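Local coordinates for protein intramolecular trans-sialidase (Macrobdella decora, PDB 3SLI) that cleaves terminal sialic acid from sialoglycoconjugates by an intramolecular transfer, releasing it as 2,7-anhydro-Neu5Ac, at residues A114-A119 / S179-D184; N121-L126 / T135-A140. All coordinates share one frame; numbering follows the deposited sequence.

Overall arrangement
Both contacts lie within the N-terminal sialidase domain, one nested inside the other along the chain. Following the chain from the N terminus, strand 107-118 supplies the first side of contact 1 with its last residues. The chain then turns into strand 123-128 and folds back as strand 131-137, so that contact 2 closes a short hairpin. Only after further strands does the loop behind strand 170-178 return to residues 114-119 and close contact 1, with contact 2 nested inside its larger loop. The centres lie about 10 Å apart. Strands 107-118 and 123-128 are sheet neighbours, and a salt bridge between Asp184 and Arg125 joins the contacts directly.

Contact 1 of 2, residues A114-A119 / S179-D184; sequences ALKADA and SNALSD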
loop_
_atom_site.group_PDB
_atom_site.type_symbol
_atom_site.label_atom_id
_atom_site.label_comp_id
_atom_site.label_asym_id
_atom_site.label_seq_id
_atom_site.Cartn_x
_atom_site.Cartn_y
_atom_site.Cartn_z
ATOM N N ALA A 114 22.773 8.058 5.972
ATOM C CA ALA A 114 23.714 9.094 5.567
ATOM C C ALA A 114 23.040 10.428 5.323
ATOM O O ALA A 114 21.908 10.497 4.838
ATOM C CB ALA A 114 24.469 8.675 4.299
ATOM N N LEU A 115 23.742 11.491 5.689
ATOM C CA LEU A 115 23.261 12.836 5.453
ATOM C C LEU A 115 24.362 13.525 4.662
ATOM O O LEU A 115 25.536 13.480 5.042
ATOM C CB LEU A 115 23.027 13.607 6.754
ATOM C CG LEU A 115 22.852 15.081 6.384
ATOM C CD1 LEU A 115 21.416 15.356 5.975
ATOM C CD2 LEU A 115 23.306 15.977 7.495
ATOM N N LYS A 116 23.973 14.159 3.573
ATOM C CA LYS A 116 24.906 14.877 2.728
ATOM C C LYS A 116 24.531 16.364 2.746
ATOM O O LYS A 116 23.382 16.723 2.454
ATOM C CB LYS A 116 24.822 14.305 1.312
ATOM C CG LYS A 116 25.526 15.089 0.229
ATOM C CD LYS A 116 25.208 14.430 -1.102
ATOM C CE LYS A 116 25.738 15.219 -2.259
ATOM N NZ LYS A 116 25.520 14.459 -3.522
ATOM N N ALA A 117 25.476 17.207 3.165
ATOM C CA ALA A 117 25.284 18.660 3.213
ATOM C C ALA A 117 26.203 19.228 2.132
ATOM O O ALA A 117 27.409 19.387 2.335
ATOM C CB ALA A 117 25.653 19.213 4.594
ATOM N N ASP A 118 25.603 19.522 0.987
ATOM C CA ASP A 118 26.291 19.999 -0.207
ATOM C C ASP A 118 26.248 21.522 -0.356
ATOM O O ASP A 118 25.275 22.073 -0.882
ATOM C CB ASP A 118 25.612 19.321 -1.408
ATOM C CG ASP A 118 26.373 19.470 -2.709
ATOM O OD1 ASP A 118 27.239 20.361 -2.843
ATOM O OD2 ASP A 118 26.065 18.677 -3.624
ATOM N N ALA A 119 27.330 22.188 0.039
ATOM C CA ALA A 119 27.411 23.644 -0.056
ATOM C C ALA A 119 27.312 24.154 -1.492
ATOM O O ALA A 119 26.557 25.079 -1.776
ATOM C CB ALA A 119 28.690 24.145 0.597
ATOM N N SER A 179 34.493 15.966 5.356
ATOM C CA SER A 179 34.323 17.401 5.172
ATOM C C SER A 179 33.767 17.653 3.773
ATOM O O SER A 179 33.185 18.703 3.497
ATOM C CB SER A 179 35.670 18.120 5.306
ATOM O OG SER A 179 36.558 17.695 4.286
ATOM N N ASN A 180 33.993 16.696 2.879
ATOM C CA ASN A 180 33.545 16.786 1.492
ATOM C C ASN A 180 32.169 16.148 1.265
ATOM O O ASN A 180 31.724 15.297 2.043
ATOM C CB ASN A 180 34.588 16.137 0.565
ATOM C CG ASN A 180 34.923 14.710 0.964
ATOM O OD1 ASN A 180 35.387 14.458 2.070
ATOM N ND2 ASN A 180 34.699 13.770 0.057
ATOM N N ALA A 181 31.497 16.562 0.198
ATOM C CA ALA A 181 30.179 16.023 -0.130
ATOM C C ALA A 181 30.310 14.833 -1.086
ATOM O O ALA A 181 30.647 15.007 -2.259
ATOM C CB ALA A 181 29.304 17.119 -0.744
ATOM N N LEU A 182 30.077 13.625 -0.580
ATOM C CA LEU A 182 30.167 12.421 -1.410
ATOM C C LEU A 182 28.999 12.412 -2.403
ATOM O O LEU A 182 28.012 13.104 -2.198
ATOM C CB LEU A 182 30.158 11.156 -0.539
ATOM C CG LEU A 182 31.282 10.957 0.489
ATOM C CD1 LEU A 182 31.115 9.625 1.198
ATOM C CD2 LEU A 182 32.646 11.007 -0.177
ATOM N N SER A 183 29.127 11.676 -3.502
ATOM C CA SER A 183 28.056 11.637 -4.499
ATOM C C SER A 183 26.899 10.760 -4.034
ATOM O O SER A 183 27.078 9.880 -3.187
ATOM C CB SER A 183 28.573 11.122 -5.848
ATOM O OG SER A 183 28.915 9.742 -5.789
ATOM N N ASP A 184 25.725 10.976 -4.621
ATOM C CA ASP A 184 24.540 10.191 -4.278
ATOM C C ASP A 184 24.823 8.713 -4.536
ATOM O O ASP A 184 24.428 7.843 -3.759
ATOM C CB ASP A 184 23.335 10.639 -5.113
ATOM C CG ASP A 184 22.890 12.069 -4.800
ATOM O OD1 ASP A 184 23.277 12.625 -3.748
ATOM O OD2 ASP A 184 22.141 12.637 -5.617
#
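The backbone of residues 179-184, an irregular connection leading into helix 184-191, passes over the end of strand 107-118 without pairing with it, and the closest CA atoms, those of Asp118 and Ala181, are 5.6 Å apart. Side chains therefore carry the contact, above all Lys116. Its CG stands anti to the backbone N (chi1 169°) and the chain continues fully extended, which carries the ammonium group from the strand to the start of the helix. There NZ forms a salt bridge with Asp184, 2.9 Å from OD1, reaching that oxygen from above the carboxylate plane, 54° out of it; the two side chains cross at about a right angle. A weak hydrogen bond from NZ to Leu182 O, 3.1 Å long, adds a second oxygen. In the lectin-like, concanavalin-type domain to which both segments belong, this joins a sheet strand to the short helix that follows strand 170-178. Asp184 is the first residue of the helix and Ser183 its N-cap. The other carboxylate oxygen of Asp184 pairs with Arg125, so the acid lies between two cations, which would probably stabilise its ionised form. Leu187 of the helix also touches the Lys116 side chain. Toward the end of the strand, the methyl group of Ala181 points at the strand and rests against Asp118, its CB 4.2 Å from Asp118 CA, while the carboxylate of Asp118 is hydrogen-bonded to Asn121.

Contact 2 of 2, residues N121-L126 / T135-A140; sequences NKQCRL and TLDKDA
Lys122, with phi and psi both positive, gives this contact its most irregular residue: it and Gln123 both face Asp118 on the neighbouring strand 107-118, a G1 beta bulge on the far side of the strand, while its side chain runs along the backbone of Lys138 and Asp139. The chain bends at chi3, bringing CE to 3.0 Å from Asp139 O and leaving NZ in a long salt bridge, 3.7 Å from Asp139 OD1. Lys122 O also receives a nearly straight hydrogen bond from Lys138 N, at 3.3 Å. Along the strands themselves the pairing is regular. Cys124 and Leu136 form a hydrogen-bonded pair, each N-H reaching the other's carbonyl oxygen, and on that face their CB atoms are 4.1 Å apart. The other face carries Gln123, Arg125, Thr135 and Asp137. Arg125 lies alongside Thr135, pointing the same way, and its NE donates to Thr135 OG1 at 3.0 Å, with the hydroxyl close to the guanidinium plane. That bond helps fix the rotation of the guanidinium group, whose NH1 meets Asp184 in a salt bridge. The end of the Gln123 amide lies over one face of the group, and Gln123 CG touches the Thr135 methyl, CG2, at 3.6 Å. Asp137 stands beside Gln123. The axes of 123-126 and 135-137 approach to 4.7 Å, at 170°, the antiparallel geometry of a beta hairpin, here at the edge of the sheet that also holds strand 107-118.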
loop_
_atom_site.group_PDB
_atom_site.type_symbol
_atom_site.label_atom_id
_atom_site.label_comp_id
_atom_site.label_asym_id
_atom_site.label_seq_id
_atom_site.Cartn_x
_atom_site.Cartn_y
_atom_site.Cartn_z
ATOM N N ASN A 121 25.855 22.924 -4.079
ATOM C CA ASN A 121 24.517 22.840 -4.642
ATOM C C ASN A 121 23.436 23.339 -3.691
ATOM O O ASN A 121 22.250 23.294 -4.027
ATOM C CB ASN A 121 24.228 21.417 -5.116
ATOM C CG ASN A 121 25.034 21.046 -6.351
ATOM O OD1 ASN A 121 24.933 21.697 -7.384
ATOM N ND2 ASN A 121 25.854 20.016 -6.241
ATOM N N LYS A 122 23.857 23.830 -2.521
ATOM C CA LYS A 122 22.941 24.355 -1.499
ATOM C C LYS A 122 21.791 23.366 -1.292
ATOM O O LYS A 122 20.606 23.726 -1.305
ATOM C CB LYS A 122 22.440 25.735 -1.938
ATOM C CG LYS A 122 23.549 26.786 -1.918
ATOM C CD LYS A 122 23.274 27.948 -2.848
ATOM C CE LYS A 122 21.853 28.447 -2.705
ATOM N NZ LYS A 122 21.575 29.674 -3.511
ATOM N N GLN A 123 22.180 22.130 -0.998
ATOM C CA GLN A 123 21.238 21.041 -0.864
ATOM C C GLN A 123 21.624 20.061 0.235
ATOM O O GLN A 123 22.813 19.814 0.478
ATOM C CB GLN A 123 21.207 20.326 -2.218
ATOM C CG GLN A 123 20.132 19.296 -2.435
ATOM C CD GLN A 123 20.051 18.899 -3.895
ATOM O OE1 GLN A 123 19.234 19.422 -4.647
ATOM N NE2 GLN A 123 20.931 18.005 -4.313
ATOM N N CYS A 124 20.604 19.518 0.899
ATOM C CA CYS A 124 20.768 18.534 1.965
ATOM C C CYS A 124 20.022 17.279 1.493
ATOM O O CYS A 124 18.921 17.383 0.949
ATOM C CB CYS A 124 20.156 19.044 3.286
ATOM S SG CYS A 124 21.081 20.370 4.181
ATOM N N ARG A 125 20.628 16.107 1.661
ATOM C CA ARG A 125 19.998 14.857 1.246
ATOM C C ARG A 125 20.163 13.751 2.282
ATOM O O ARG A 125 21.226 13.611 2.884
ATOM C CB ARG A 125 20.537 14.407 -0.116
ATOM C CG ARG A 125 20.000 15.234 -1.264
ATOM C CD ARG A 125 20.267 14.604 -2.613
ATOM N NE ARG A 125 19.239 15.019 -3.566
ATOM C CZ ARG A 125 19.414 15.101 -4.878
ATOM N NH1 ARG A 125 20.582 14.798 -5.414
ATOM N NH2 ARG A 125 18.414 15.489 -5.654
ATOM N N LEU A 126 19.094 12.995 2.510
ATOM C CA LEU A 126 19.096 11.900 3.479
ATOM C C LEU A 126 18.967 10.570 2.757
ATOM O O LEU A 126 18.161 10.440 1.830
ATOM C CB LEU A 126 17.930 12.036 4.467
ATOM C CG LEU A 126 18.106 12.769 5.796
ATOM C CD1 LEU A 126 16.749 12.842 6.489
ATOM C CD2 LEU A 126 19.118 12.061 6.681
ATOM N N THR A 135 15.063 15.361 0.171
ATOM C CA THR A 135 15.951 16.428 -0.254
ATOM C C THR A 135 15.418 17.772 0.234
ATOM O O THR A 135 14.204 18.013 0.214
ATOM C CB THR A 135 16.031 16.458 -1.795
ATOM O OG1 THR A 135 16.489 15.186 -2.269
ATOM C CG2 THR A 135 16.977 17.544 -2.281
ATOM N N LEU A 136 16.319 18.619 0.722
ATOM C CA LEU A 136 15.963 19.953 1.185
ATOM C C LEU A 136 16.838 20.944 0.431
ATOM O O LEU A 136 18.057 20.768 0.359
ATOM C CB LEU A 136 16.195 20.100 2.695
ATOM C CG LEU A 136 15.965 21.496 3.297
ATOM C CD1 LEU A 136 14.499 21.893 3.193
ATOM C CD2 LEU A 136 16.414 21.514 4.746
ATOM N N ASP A 137 16.206 21.933 -0.189
ATOM C CA ASP A 137 16.919 22.970 -0.932
ATOM C C ASP A 137 16.772 24.294 -0.196
ATOM O O ASP A 137 15.677 24.643 0.257
ATOM C CB ASP A 137 16.367 23.101 -2.357
ATOM C CG ASP A 137 16.593 21.853 -3.184
ATOM O OD1 ASP A 137 17.752 21.418 -3.294
ATOM O OD2 ASP A 137 15.618 21.294 -3.715
ATOM N N LYS A 138 17.876 25.021 -0.061
ATOM C CA LYS A 138 17.868 26.310 0.624
ATOM C C LYS A 138 18.793 27.302 -0.081
ATOM O O LYS A 138 19.931 26.973 -0.402
ATOM C CB LYS A 138 18.337 26.142 2.074
ATOM C CG LYS A 138 17.367 25.426 2.992
ATOM C CD LYS A 138 16.182 26.305 3.319
ATOM C CE LYS A 138 15.302 25.659 4.368
ATOM N NZ LYS A 138 14.133 26.523 4.659
ATOM N N ASP A 139 18.308 28.515 -0.322
ATOM C CA ASP A 139 19.135 29.535 -0.958
ATOM C C ASP A 139 20.215 29.965 0.036
ATOM O O ASP A 139 21.365 30.186 -0.338
ATOM C CB ASP A 139 18.290 30.738 -1.400
ATOM C CG ASP A 139 17.419 30.433 -2.616
ATOM O OD1 ASP A 139 17.919 29.793 -3.573
ATOM O OD2 ASP A 139 16.232 30.839 -2.617
ATOM N N ALA A 140 19.839 30.090 1.303
ATOM C CA ALA A 140 20.791 30.458 2.341
ATOM C C ALA A 140 21.281 29.155 2.972
ATOM O O ALA A 140 20.703 28.658 3.937
ATOM C CB ALA A 140 20.128 31.357 3.382
#